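Local structure of glucose-6-phosphate isomerase (Chlamydia trachomatis D/UW-3/CX, 6OTU) at residues Ala334-Ser339 with His386-Ser391; Gly341-Thr346 with Gly378-Asn383; Glu402-Leu407 with Gly470-Phe475; Ala432-Leu437 with Ser456-Ala461. The protein catalyses the reversible isomerisation of glucose 6-phosphate to fructose 6-phosphate, working as a dimer whose subunits share each sugar-binding pocket. All coordinates share one frame; numbering follows the deposited sequence.

Contact 1: Ala334-Ser339 with His386-Ser391. With G6Q (glucose-6-phosphate), chain E.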
loop_
_atom_site.group_PDB
_atom_site.type_symbol
_atom_site.label_atom_id
_atom_site.label_comp_id
_atom_site.label_asym_id
_atom_site.label_seq_id
_atom_site.Cartn_x
_atom_site.Cartn_y
_atom_site.Cartn_z
ATOM N N ALA A 334 4.488 -8.427 -5.448
ATOM C CA ALA A 334 3.655 -8.249 -4.262
ATOM C C ALA A 334 4.310 -8.919 -3.059
ATOM O O ALA A 334 4.577 -10.132 -3.080
ATOM C CB ALA A 334 2.261 -8.837 -4.474
ATOM N N VAL A 335 4.533 -8.150 -2.005
ATOM C CA VAL A 335 5.026 -8.675 -0.736
ATOM C C VAL A 335 3.828 -8.853 0.192
ATOM O O VAL A 335 3.121 -7.886 0.494
ATOM C CB VAL A 335 6.091 -7.749 -0.120
ATOM C CG1 VAL A 335 6.770 -8.425 1.054
ATOM C CG2 VAL A 335 7.136 -7.331 -1.184
ATOM N N ILE A 336 3.595 -10.084 0.645
ATOM C CA ILE A 336 2.360 -10.428 1.355
ATOM C C ILE A 336 2.673 -10.991 2.737
ATOM O O ILE A 336 2.840 -12.209 2.882
ATOM C CB ILE A 336 1.517 -11.436 0.548
ATOM C CG1 ILE A 336 1.230 -10.909 -0.868
ATOM C CG2 ILE A 336 0.230 -11.789 1.291
ATOM C CD1 ILE A 336 0.395 -9.614 -0.911
ATOM N N PRO A 337 2.773 -10.162 3.775
ATOM C CA PRO A 337 3.053 -10.701 5.126
ATOM C C PRO A 337 1.782 -11.223 5.809
ATOM O O PRO A 337 0.765 -10.526 5.893
ATOM C CB PRO A 337 3.655 -9.500 5.882
ATOM C CG PRO A 337 3.716 -8.314 4.829
ATOM C CD PRO A 337 2.768 -8.685 3.724
ATOM N N TYR A 338 1.835 -12.471 6.279
ATOM C CA TYR A 338 0.744 -13.042 7.081
ATOM C C TYR A 338 1.034 -12.744 8.547
ATOM O O TYR A 338 1.334 -13.620 9.355
ATOM C CB TYR A 338 0.583 -14.538 6.817
ATOM C CG TYR A 338 -0.258 -14.826 5.580
ATOM C CD1 TYR A 338 0.176 -14.407 4.327
ATOM C CD2 TYR A 338 -1.492 -15.489 5.665
ATOM C CE1 TYR A 338 -0.566 -14.645 3.201
ATOM C CE2 TYR A 338 -2.258 -15.725 4.523
ATOM C CZ TYR A 338 -1.786 -15.298 3.288
ATOM O OH TYR A 338 -2.509 -15.499 2.120
ATOM N N SER A 339 0.953 -11.452 8.869
ATOM C CA SER A 339 1.547 -10.918 10.092
ATOM C C SER A 339 1.052 -9.514 10.385
ATOM O O SER A 339 1.429 -8.570 9.682
ATOM C CB SER A 339 3.077 -10.902 9.989
ATOM O OG SER A 339 3.669 -10.526 11.223
ATOM N N HIS A 386 -9.255 -11.672 0.335
ATOM C CA HIS A 386 -10.615 -11.204 0.120
ATOM C C HIS A 386 -10.686 -10.017 -0.821
ATOM O O HIS A 386 -11.783 -9.494 -1.064
ATOM C CB HIS A 386 -11.272 -10.837 1.458
ATOM C CG HIS A 386 -11.236 -11.941 2.467
ATOM N ND1 HIS A 386 -12.338 -12.715 2.760
ATOM C CD2 HIS A 386 -10.223 -12.418 3.232
ATOM C CE1 HIS A 386 -12.012 -13.616 3.672
ATOM N NE2 HIS A 386 -10.732 -13.470 3.963
ATOM N N SER A 387 -9.552 -9.582 -1.361
ATOM C CA SER A 387 -9.553 -8.364 -2.162
ATOM C C SER A 387 -8.798 -8.571 -3.468
ATOM O O SER A 387 -9.339 -9.186 -4.396
ATOM C CB SER A 387 -8.978 -7.186 -1.359
ATOM O OG SER A 387 -7.587 -7.306 -1.168
ATOM N N PHE A 388 -7.560 -8.068 -3.555
ATOM C CA PHE A 388 -6.870 -8.068 -4.842
ATOM C C PHE A 388 -6.323 -9.428 -5.228
ATOM O O PHE A 388 -5.873 -9.587 -6.367
ATOM C CB PHE A 388 -5.731 -7.030 -4.882
ATOM C CG PHE A 388 -4.707 -7.180 -3.800
ATOM C CD1 PHE A 388 -3.663 -8.092 -3.927
ATOM C CD2 PHE A 388 -4.747 -6.369 -2.672
ATOM C CE1 PHE A 388 -2.701 -8.214 -2.934
ATOM C CE2 PHE A 388 -3.791 -6.497 -1.667
ATOM C CZ PHE A 388 -2.764 -7.424 -1.803
ATOM N N PHE A 389 -6.366 -10.416 -4.332
ATOM C CA PHE A 389 -6.049 -11.769 -4.770
ATOM C C PHE A 389 -6.982 -12.252 -5.874
ATOM O O PHE A 389 -6.578 -13.104 -6.671
ATOM C CB PHE A 389 -6.072 -12.735 -3.589
ATOM C CG PHE A 389 -4.709 -12.993 -3.016
ATOM C CD1 PHE A 389 -3.745 -11.992 -3.038
ATOM C CD2 PHE A 389 -4.385 -14.226 -2.460
ATOM C CE1 PHE A 389 -2.482 -12.220 -2.520
ATOM C CE2 PHE A 389 -3.131 -14.461 -1.934
ATOM C CZ PHE A 389 -2.171 -13.457 -1.970
ATOM N N GLN A 390 -8.205 -11.710 -5.963
ATOM C CA GLN A 390 -9.036 -11.958 -7.140
ATOM C C GLN A 390 -8.239 -11.803 -8.435
ATOM O O GLN A 390 -8.325 -12.653 -9.330
ATOM C CB GLN A 390 -10.233 -11.006 -7.160
ATOM C CG GLN A 390 -10.992 -11.026 -8.487
ATOM C CD GLN A 390 -11.540 -12.410 -8.821
ATOM O OE1 GLN A 390 -12.110 -13.080 -7.961
ATOM N NE2 GLN A 390 -11.367 -12.842 -10.062
ATOM N N SER A 391 -7.443 -10.726 -8.547
ATOM C CA SER A 391 -6.695 -10.477 -9.782
ATOM C C SER A 391 -5.479 -11.398 -9.928
ATOM O O SER A 391 -5.116 -11.775 -11.050
ATOM C CB SER A 391 -6.259 -9.008 -9.849
ATOM O OG SER A 391 -5.744 -8.719 -11.129
HETATM C C1 G6Q E . -16.273 -8.095 -1.441
HETATM C C2 G6Q E . -15.659 -9.494 -1.350
HETATM C C3 G6Q E . -14.969 -9.779 -0.021
HETATM C C4 G6Q E . -15.934 -9.930 1.162
HETATM C C5 G6Q E . -15.237 -10.553 2.372
HETATM C C6 G6Q E . -16.107 -10.547 3.606
HETATM O O1 G6Q E . -16.953 -7.816 -2.372
HETATM O O2 G6Q E . -16.639 -10.494 -1.598
HETATM O O3 G6Q E . -14.030 -8.742 0.270
HETATM O O4 G6Q E . -16.457 -8.658 1.536
HETATM O O5 G6Q E . -14.838 -11.887 2.042
HETATM O O6 G6Q E . -17.343 -11.240 3.283
HETATM P P G6Q E . -18.571 -11.217 4.335
HETATM O O1P G6Q E . -19.000 -9.766 4.469
HETATM O O2P G6Q E . -19.637 -12.087 3.681
HETATM O O3P G6Q E . -18.049 -11.796 5.634
#
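Ile-336 reaches from its strand toward two phenylalanine rings, and a single methyl group does the touching. Its CD1 lies 3.9 Å from CZ of Phe-388, in the plane of that ring and at its edge, and CD1 also stands 4.2 Å from CE1 of Phe-389, again at the ring edge. CG1 is anti to the carbonyl carbon and chi2 is bent (-63°), which sends CD1 out between the two aromatics; a slim aliphatic end suits a site bounded by ring edges. The hydroxyl of Tyr-338 comes obliquely to the Phe-389 ring, 4.2 Å from OH to CE2, and is hydrogen-bonded to Gln-385.

Polar contacts belong to His-386, at the active-site end. Its ND1 and O5 of glucose-6-phosphate are hydrogen-bonded at 2.7 Å, with O5 in the plane of the imidazole, and its backbone O accepts from the sugar O3 at 2.7 Å. NE2 is held by Glu-217 of the second subunit, a second-shell carboxylate that, with O5 at ND1, would restrain the ring's rotation.

Strand 332-337 lies between strands 401-406 and 375-377 in the mixed sheet, and Phe-389, on helix 389-394, also packs on Phe-403 and on Gln-433 of helix 422-439.

Contact 2: Gly341-Thr346 with Gly378-Asn383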
loop_
_atom_site.group_PDB
_atom_site.type_symbol
_atom_site.label_atom_id
_atom_site.label_comp_id
_atom_site.label_asym_id
_atom_site.label_seq_id
_atom_site.Cartn_x
_atom_site.Cartn_y
_atom_site.Cartn_z
ATOM N N GLY A 341 1.896 -7.645 12.832
ATOM C CA GLY A 341 3.053 -6.839 13.183
ATOM C C GLY A 341 3.771 -6.251 11.981
ATOM O O GLY A 341 4.359 -5.175 12.077
ATOM N N LEU A 342 3.730 -6.934 10.837
ATOM C CA LEU A 342 4.354 -6.440 9.615
ATOM C C LEU A 342 3.411 -5.573 8.771
ATOM O O LEU A 342 3.613 -5.453 7.555
ATOM C CB LEU A 342 4.882 -7.619 8.790
ATOM C CG LEU A 342 6.057 -8.360 9.462
ATOM C CD1 LEU A 342 6.540 -9.599 8.672
ATOM C CD2 LEU A 342 7.214 -7.395 9.714
ATOM N N LYS A 343 2.389 -4.964 9.388
ATOM C CA LYS A 343 1.431 -4.172 8.618
ATOM C C LYS A 343 2.101 -3.025 7.871
ATOM O O LYS A 343 1.627 -2.635 6.798
ATOM C CB LYS A 343 0.318 -3.641 9.534
ATOM C CG LYS A 343 -1.069 -3.820 8.925
ATOM C CD LYS A 343 -2.133 -4.287 9.930
ATOM C CE LYS A 343 -2.569 -3.174 10.891
ATOM N NZ LYS A 343 -3.610 -3.643 11.868
ATOM N N TYR A 344 3.202 -2.476 8.395
ATOM C CA TYR A 344 3.864 -1.359 7.728
ATOM C C TYR A 344 5.145 -1.760 7.014
ATOM O O TYR A 344 5.845 -0.884 6.491
ATOM C CB TYR A 344 4.161 -0.226 8.717
ATOM C CG TYR A 344 2.940 0.325 9.420
ATOM C CD1 TYR A 344 2.215 1.389 8.889
ATOM C CD2 TYR A 344 2.506 -0.235 10.615
ATOM C CE1 TYR A 344 1.096 1.887 9.550
ATOM C CE2 TYR A 344 1.397 0.240 11.269
ATOM C CZ TYR A 344 0.695 1.299 10.743
ATOM O OH TYR A 344 -0.412 1.740 11.433
ATOM N N PHE A 345 5.459 -3.055 6.951
ATOM C CA PHE A 345 6.733 -3.491 6.382
ATOM C C PHE A 345 6.773 -3.318 4.862
ATOM O O PHE A 345 7.809 -2.932 4.309
ATOM C CB PHE A 345 6.996 -4.942 6.767
ATOM C CG PHE A 345 8.382 -5.420 6.452
ATOM C CD1 PHE A 345 9.492 -4.699 6.866
ATOM C CD2 PHE A 345 8.574 -6.614 5.772
ATOM C CE1 PHE A 345 10.785 -5.143 6.592
ATOM C CE2 PHE A 345 9.861 -7.082 5.493
ATOM C CZ PHE A 345 10.973 -6.337 5.908
ATOM N N THR A 346 5.663 -3.599 4.169
ATOM C CA THR A 346 5.644 -3.479 2.709
ATOM C C THR A 346 5.830 -2.030 2.256
ATOM O O THR A 346 6.475 -1.767 1.232
ATOM C CB THR A 346 4.334 -4.049 2.155
ATOM O OG1 THR A 346 4.271 -5.456 2.421
ATOM C CG2 THR A 346 4.237 -3.840 0.652
ATOM N N GLY A 378 1.726 -4.428 -2.012
ATOM C CA GLY A 378 1.222 -5.562 -1.263
ATOM C C GLY A 378 0.526 -5.127 0.011
ATOM O O GLY A 378 0.462 -3.947 0.348
ATOM N N ASP A 379 0.006 -6.129 0.720
ATOM C CA ASP A 379 -0.684 -5.944 1.991
ATOM C C ASP A 379 -0.721 -7.294 2.695
ATOM O O ASP A 379 -0.220 -8.294 2.173
ATOM C CB ASP A 379 -2.085 -5.360 1.781
ATOM C CG ASP A 379 -2.487 -4.392 2.884
ATOM O OD1 ASP A 379 -2.169 -4.658 4.065
ATOM O OD2 ASP A 379 -3.119 -3.358 2.569
ATOM N N VAL A 380 -1.333 -7.324 3.887
ATOM C CA VAL A 380 -1.225 -8.503 4.747
ATOM C C VAL A 380 -2.247 -9.566 4.347
ATOM O O VAL A 380 -3.286 -9.293 3.741
ATOM C CB VAL A 380 -1.359 -8.147 6.248
ATOM C CG1 VAL A 380 -0.326 -7.089 6.681
ATOM C CG2 VAL A 380 -2.776 -7.720 6.583
ATOM N N GLY A 381 -1.933 -10.811 4.702
ATOM C CA GLY A 381 -2.898 -11.892 4.704
ATOM C C GLY A 381 -3.362 -12.162 6.124
ATOM O O GLY A 381 -2.641 -11.881 7.081
ATOM N N THR A 382 -4.566 -12.730 6.265
ATOM C CA THR A 382 -5.411 -13.197 5.157
ATOM C C THR A 382 -6.252 -12.108 4.440
ATOM O O THR A 382 -6.983 -12.438 3.499
ATOM C CB THR A 382 -6.440 -14.259 5.637
ATOM O OG1 THR A 382 -7.228 -13.713 6.709
ATOM C CG2 THR A 382 -5.784 -15.585 6.084
ATOM N N ASN A 383 -6.200 -10.843 4.887
ATOM C CA ASN A 383 -7.060 -9.822 4.265
ATOM C C ASN A 383 -6.932 -9.830 2.746
ATOM O O ASN A 383 -7.939 -9.752 2.035
ATOM C CB ASN A 383 -6.742 -8.421 4.788
ATOM C CG ASN A 383 -6.837 -8.318 6.287
ATOM O OD1 ASN A 383 -6.151 -9.033 7.001
ATOM N ND2 ASN A 383 -7.670 -7.404 6.775
#
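Thr-346 and Gly-378 meet where the packing is closest. The methyl CG2 of Thr-346 sits 3.7 Å from the backbone N of Gly-378 and 3.8 Å from its O, so a small branched side chain lies directly against main chain. Glycine suits the place, since at phi 148°, psi 178° a beta carbon would be jammed against the preceding carbonyl oxygen, and the methyl of Thr-346 leaves little room beside it. The threonine's two branches divide the work: CG2 is anti to the backbone N and faces the glycine, while OG1 makes a weak hydrogen bond to Val-335 O.

Val-380 makes the other close contact. Its CG1 rests 3.9 Å from CA of Lys-343 and 4.0 Å from CG of the same lysine, the two side chains meeting at a slant. A beta-branched residue offers a stiff, compact surface in this buried spot, and its N-H is bonded to OD1 of Asp-379 at 2.8 Å, on the lone pair turned away from OD2.

The looser side belongs to Lys-343, whose exposed chain bends at chi2 and chi3. Its NZ makes a long, weak ion pair with Glu-194 of the second subunit, and Gly-381 and Thr-382 bond Asn-186 of that subunit.

The contact thus packs the start of helix 345-357 and the turn before it on the loop that leads from strand 375-377 to active-site His-386, at the dimer interface. Between the segments the chemistry is van der Waals packing alone, while the polar partners named lie elsewhere, within one segment, on strand 332-337 or in the second subunit.

Contact 3: Glu402-Leu407 with Gly470-Phe475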
loop_
_atom_site.group_PDB
_atom_site.type_symbol
_atom_site.label_atom_id
_atom_site.label_comp_id
_atom_site.label_asym_id
_atom_site.label_seq_id
_atom_site.Cartn_x
_atom_site.Cartn_y
_atom_site.Cartn_z
ATOM N N GLU A 402 5.850 -12.604 -2.863
ATOM C CA GLU A 402 6.727 -12.971 -1.764
ATOM C C GLU A 402 5.868 -13.080 -0.503
ATOM O O GLU A 402 5.473 -12.066 0.078
ATOM C CB GLU A 402 7.852 -11.948 -1.600
ATOM C CG GLU A 402 8.782 -11.848 -2.821
ATOM C CD GLU A 402 9.866 -10.778 -2.680
ATOM O OE1 GLU A 402 9.668 -9.782 -1.951
ATOM O OE2 GLU A 402 10.931 -10.938 -3.305
ATOM N N PHE A 403 5.584 -14.311 -0.082
ATOM C CA PHE A 403 4.828 -14.541 1.146
ATOM C C PHE A 403 5.757 -14.479 2.341
ATOM O O PHE A 403 6.858 -15.044 2.316
ATOM C CB PHE A 403 4.149 -15.920 1.137
ATOM C CG PHE A 403 2.980 -16.023 0.214
ATOM C CD1 PHE A 403 1.801 -15.335 0.482
ATOM C CD2 PHE A 403 3.060 -16.789 -0.941
ATOM C CE1 PHE A 403 0.711 -15.417 -0.383
ATOM C CE2 PHE A 403 1.967 -16.891 -1.805
ATOM C CZ PHE A 403 0.789 -16.200 -1.522
ATOM N N ILE A 404 5.301 -13.834 3.410
ATOM C CA ILE A 404 6.041 -13.837 4.665
ATOM C C ILE A 404 5.126 -14.326 5.772
ATOM O O ILE A 404 4.037 -13.775 5.960
ATOM C CB ILE A 404 6.602 -12.444 5.011
ATOM C CG1 ILE A 404 7.339 -11.862 3.802
ATOM C CG2 ILE A 404 7.489 -12.540 6.254
ATOM C CD1 ILE A 404 8.148 -10.601 4.091
ATOM N N GLY A 405 5.580 -15.328 6.528
ATOM C CA GLY A 405 4.760 -15.895 7.577
ATOM C C GLY A 405 5.540 -16.391 8.776
ATOM O O GLY A 405 6.777 -16.467 8.777
ATOM N N PHE A 406 4.780 -16.732 9.817
ATOM C CA PHE A 406 5.348 -17.202 11.072
ATOM C C PHE A 406 4.530 -18.371 11.593
ATOM O O PHE A 406 3.328 -18.496 11.307
ATOM C CB PHE A 406 5.421 -16.070 12.108
ATOM C CG PHE A 406 6.120 -14.855 11.587
ATOM C CD1 PHE A 406 7.498 -14.754 11.664
ATOM C CD2 PHE A 406 5.409 -13.848 10.944
ATOM C CE1 PHE A 406 8.169 -13.647 11.147
ATOM C CE2 PHE A 406 6.068 -12.734 10.430
ATOM C CZ PHE A 406 7.459 -12.639 10.531
ATOM N N LEU A 407 5.210 -19.248 12.337
ATOM C CA LEU A 407 4.545 -20.385 12.960
ATOM C C LEU A 407 3.765 -20.003 14.217
ATOM O O LEU A 407 2.877 -20.760 14.627
ATOM C CB LEU A 407 5.571 -21.467 13.314
ATOM C CG LEU A 407 6.379 -21.985 12.118
ATOM C CD1 LEU A 407 7.334 -23.083 12.554
ATOM C CD2 LEU A 407 5.478 -22.487 10.993
ATOM N N GLY A 470 15.045 -7.582 12.782
ATOM C CA GLY A 470 16.323 -7.106 12.273
ATOM C C GLY A 470 16.856 -7.949 11.129
ATOM O O GLY A 470 17.409 -7.420 10.165
ATOM N N SER A 471 16.707 -9.272 11.220
ATOM C CA SER A 471 17.157 -10.121 10.125
ATOM C C SER A 471 16.332 -9.873 8.866
ATOM O O SER A 471 16.883 -9.811 7.760
ATOM C CB SER A 471 17.091 -11.593 10.545
ATOM O OG SER A 471 18.019 -11.857 11.588
ATOM N N LEU A 472 15.011 -9.723 9.018
ATOM C CA LEU A 472 14.146 -9.481 7.868
ATOM C C LEU A 472 14.480 -8.158 7.201
ATOM O O LEU A 472 14.495 -8.058 5.968
ATOM C CB LEU A 472 12.681 -9.484 8.298
ATOM C CG LEU A 472 11.848 -10.746 8.086
ATOM C CD1 LEU A 472 10.499 -10.565 8.756
ATOM C CD2 LEU A 472 11.678 -11.051 6.604
ATOM N N LEU A 473 14.730 -7.123 8.003
ATOM C CA LEU A 473 15.138 -5.843 7.444
ATOM C C LEU A 473 16.418 -5.996 6.637
ATOM O O LEU A 473 16.462 -5.624 5.459
ATOM C CB LEU A 473 15.316 -4.815 8.558
ATOM C CG LEU A 473 15.753 -3.416 8.128
ATOM C CD1 LEU A 473 14.595 -2.716 7.443
ATOM C CD2 LEU A 473 16.181 -2.632 9.334
ATOM N N ALA A 474 17.462 -6.585 7.244
ATOM C CA ALA A 474 18.737 -6.707 6.547
ATOM C C ALA A 474 18.604 -7.592 5.312
ATOM O O ALA A 474 19.252 -7.343 4.287
ATOM C CB ALA A 474 19.821 -7.261 7.494
ATOM N N PHE A 475 17.765 -8.622 5.401
ATOM C CA PHE A 475 17.489 -9.490 4.267
ATOM C C PHE A 475 17.091 -8.700 3.032
ATOM O O PHE A 475 17.627 -8.919 1.942
ATOM C CB PHE A 475 16.383 -10.459 4.647
ATOM C CG PHE A 475 15.866 -11.256 3.510
ATOM C CD1 PHE A 475 16.598 -12.324 3.009
ATOM C CD2 PHE A 475 14.621 -10.975 2.962
ATOM C CE1 PHE A 475 16.103 -13.095 1.956
ATOM C CE2 PHE A 475 14.119 -11.734 1.912
ATOM C CZ PHE A 475 14.853 -12.803 1.415
#
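Leu-472 points from its helix into the angle between Ile-404 and Phe-406 of the strand, and its two methyls share the contact between them. From CB the side chain leads to CG, where it forks, and neither of these inner atoms comes close to the strand. CD1 takes one branch: it stands 4.1 Å from CZ of Phe-406, close to the plane of the phenyl ring and at its edge, the two side chains coming from opposite directions. CD2 takes the other, lying 4.4 Å from CD1 of Ile-404. The first torsion is off a staggered position (chi1 -99°), and with chi2 at 172° it spreads the methyls toward both partners. Leucine's fork lets one helix residue touch two strand residues at once, while Phe-406 has the length to extend its ring to the helix from a CB that does not itself face it.

Farther along, Glu-402 joins the same helix by polar bonds, a salt bridge to Lys-479 and a hydrogen bond to Tyr-476. Helix 466-487 thus lies against one face of the mixed sheet while Phe-403 turns to helix 422-439, the layered alpha/beta/alpha arrangement of the sugar isomerase (SIS) domain.

Contact 4: Ala432-Leu437 with Ser456-Ala461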
loop_
_atom_site.group_PDB
_atom_site.type_symbol
_atom_site.label_atom_id
_atom_site.label_comp_id
_atom_site.label_asym_id
_atom_site.label_seq_id
_atom_site.Cartn_x
_atom_site.Cartn_y
_atom_site.Cartn_z
ATOM N N ALA A 432 -1.815 -22.696 1.403
ATOM C CA ALA A 432 -2.825 -23.098 0.429
ATOM C C ALA A 432 -2.856 -22.152 -0.766
ATOM O O ALA A 432 -3.082 -22.591 -1.901
ATOM C CB ALA A 432 -4.204 -23.171 1.077
ATOM N N GLN A 433 -2.610 -20.855 -0.533
ATOM C CA GLN A 433 -2.728 -19.859 -1.598
ATOM C C GLN A 433 -1.537 -19.906 -2.547
ATOM O O GLN A 433 -1.704 -19.806 -3.769
ATOM C CB GLN A 433 -2.885 -18.460 -0.993
ATOM C CG GLN A 433 -4.232 -18.248 -0.332
ATOM C CD GLN A 433 -5.259 -17.610 -1.272
ATOM O OE1 GLN A 433 -4.941 -17.253 -2.413
ATOM N NE2 GLN A 433 -6.504 -17.475 -0.794
ATOM N N SER A 434 -0.335 -20.055 -1.996
ATOM C CA SER A 434 0.858 -20.246 -2.816
ATOM C C SER A 434 0.712 -21.472 -3.729
ATOM O O SER A 434 0.889 -21.380 -4.950
ATOM C CB SER A 434 2.078 -20.364 -1.897
ATOM O OG SER A 434 3.203 -20.894 -2.555
ATOM N N LEU A 435 0.355 -22.625 -3.155
ATOM C CA LEU A 435 0.081 -23.811 -3.969
ATOM C C LEU A 435 -1.004 -23.550 -5.009
ATOM O O LEU A 435 -0.862 -23.934 -6.176
ATOM C CB LEU A 435 -0.318 -24.975 -3.069
ATOM C CG LEU A 435 0.868 -25.565 -2.313
ATOM C CD1 LEU A 435 0.401 -26.662 -1.397
ATOM C CD2 LEU A 435 1.901 -26.109 -3.276
ATOM N N ALA A 436 -2.096 -22.894 -4.606
ATOM C CA ALA A 436 -3.184 -22.626 -5.540
ATOM C C ALA A 436 -2.725 -21.710 -6.667
ATOM O O ALA A 436 -3.040 -21.955 -7.837
ATOM C CB ALA A 436 -4.373 -22.026 -4.791
ATOM N N LEU A 437 -1.953 -20.664 -6.335
ATOM C CA LEU A 437 -1.457 -19.748 -7.360
ATOM C C LEU A 437 -0.543 -20.469 -8.342
ATOM O O LEU A 437 -0.582 -20.201 -9.548
ATOM C CB LEU A 437 -0.725 -18.560 -6.715
ATOM C CG LEU A 437 -1.583 -17.434 -6.113
ATOM C CD1 LEU A 437 -0.775 -16.518 -5.181
ATOM C CD2 LEU A 437 -2.287 -16.619 -7.202
ATOM N N SER A 456 5.541 -17.820 -6.688
ATOM C CA SER A 456 5.666 -17.246 -5.359
ATOM C C SER A 456 6.773 -17.952 -4.591
ATOM O O SER A 456 7.197 -19.059 -4.948
ATOM C CB SER A 456 4.342 -17.318 -4.578
ATOM O OG SER A 456 3.858 -18.646 -4.473
ATOM N N SER A 457 7.237 -17.283 -3.532
ATOM C CA SER A 457 8.128 -17.869 -2.542
ATOM C C SER A 457 7.549 -17.658 -1.145
ATOM O O SER A 457 6.642 -16.846 -0.928
ATOM C CB SER A 457 9.551 -17.283 -2.624
ATOM O OG SER A 457 9.594 -15.941 -2.167
ATOM N N ILE A 458 8.104 -18.404 -0.195
ATOM C CA ILE A 458 7.614 -18.482 1.176
ATOM C C ILE A 458 8.814 -18.346 2.098
ATOM O O ILE A 458 9.732 -19.172 2.049
ATOM C CB ILE A 458 6.884 -19.810 1.467
ATOM C CG1 ILE A 458 5.762 -20.080 0.460
ATOM C CG2 ILE A 458 6.348 -19.813 2.887
ATOM C CD1 ILE A 458 5.036 -21.427 0.680
ATOM N N LEU A 459 8.798 -17.325 2.945
ATOM C CA LEU A 459 9.811 -17.129 3.966
ATOM C C LEU A 459 9.138 -17.200 5.331
ATOM O O LEU A 459 8.171 -16.468 5.578
ATOM C CB LEU A 459 10.509 -15.784 3.771
ATOM C CG LEU A 459 11.653 -15.497 4.735
ATOM C CD1 LEU A 459 12.771 -16.520 4.562
ATOM C CD2 LEU A 459 12.154 -14.074 4.525
ATOM N N VAL A 460 9.634 -18.080 6.215
ATOM C CA VAL A 460 8.997 -18.302 7.514
ATOM C C VAL A 460 10.042 -18.328 8.620
ATOM O O VAL A 460 11.110 -18.929 8.462
ATOM C CB VAL A 460 8.180 -19.620 7.553
ATOM C CG1 VAL A 460 7.208 -19.622 8.745
ATOM C CG2 VAL A 460 7.440 -19.839 6.271
ATOM N N ALA A 461 9.710 -17.713 9.756
ATOM C CA ALA A 461 10.448 -17.868 11.003
ATOM C C ALA A 461 9.495 -18.403 12.064
ATOM O O ALA A 461 8.273 -18.399 11.880
ATOM C CB ALA A 461 11.080 -16.543 11.456
#
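Ser-434 and Ser-456 join helix to strand through their hydroxyls. The two OG atoms are 3.0 Å apart and hydrogen-bonded, and either may be the donor. Each serine gets its oxygen there by a different torsion: Ser-434 turns OG to the far side from its own amide nitrogen (chi1 164°), whereas OG of Ser-456 lies between N and the carbonyl carbon (chi1 57°). Beside the pair, CD1 of Ile-458 approaches within 3.8 Å of Ser-434 OG and 4.1 Å of Ser-434 CB, giving the polar link an aliphatic flank.

Residue size explains the fit. The CA atoms of Ser-434 and Ser-456 are only 6.2 Å apart, and serines are short enough to occupy that gap while still pairing their hydroxyls in a buried place. Ile-458, two residues on and therefore on the same side of the strand, offers a longer side chain where the helix and strand have drawn apart.

A second shell fixes these groups. Ser-434 OG is also hydrogen-bonded to Thr-60 OG1, and that same hydroxyl bonds Ser-456 O, so one threonine holds both sides of the contact. Phe-403 of the neighbouring strand packs on both serines. Leu-437, one turn along the helix from Gln-433, lies against Phe-403 as well and against Leu-392 of helix 389-394.

Strand 456-461 runs parallel to strand 401-406 and antiparallel to strand 54-57, so here a helix packs against a face of the mixed sheet of an alpha/beta fold, as in the SIS domains of phosphoglucose isomerases.

From the N terminus, strand 332-337 opens the loop that contact 1 closes at helix 389-394. Contact 2 is nested inside that loop, and the two touch where Pro-337 O meets Gly-381 N in a probable hydrogen bond. The chain then enters strand 401-406, opening the longer loop closed by contact 3 at helix 466-487; contact 4 is nested within it, joining helix 422-439 to strand 456-461. The two nests follow in series, and none cross. Strands 332-337, 401-406 and 456-461 are successive neighbours in one sheet, which unites contacts 1, 3 and 4, while Leu-342 of contact 2 packs on Phe-406 and Leu-472 of contact 3.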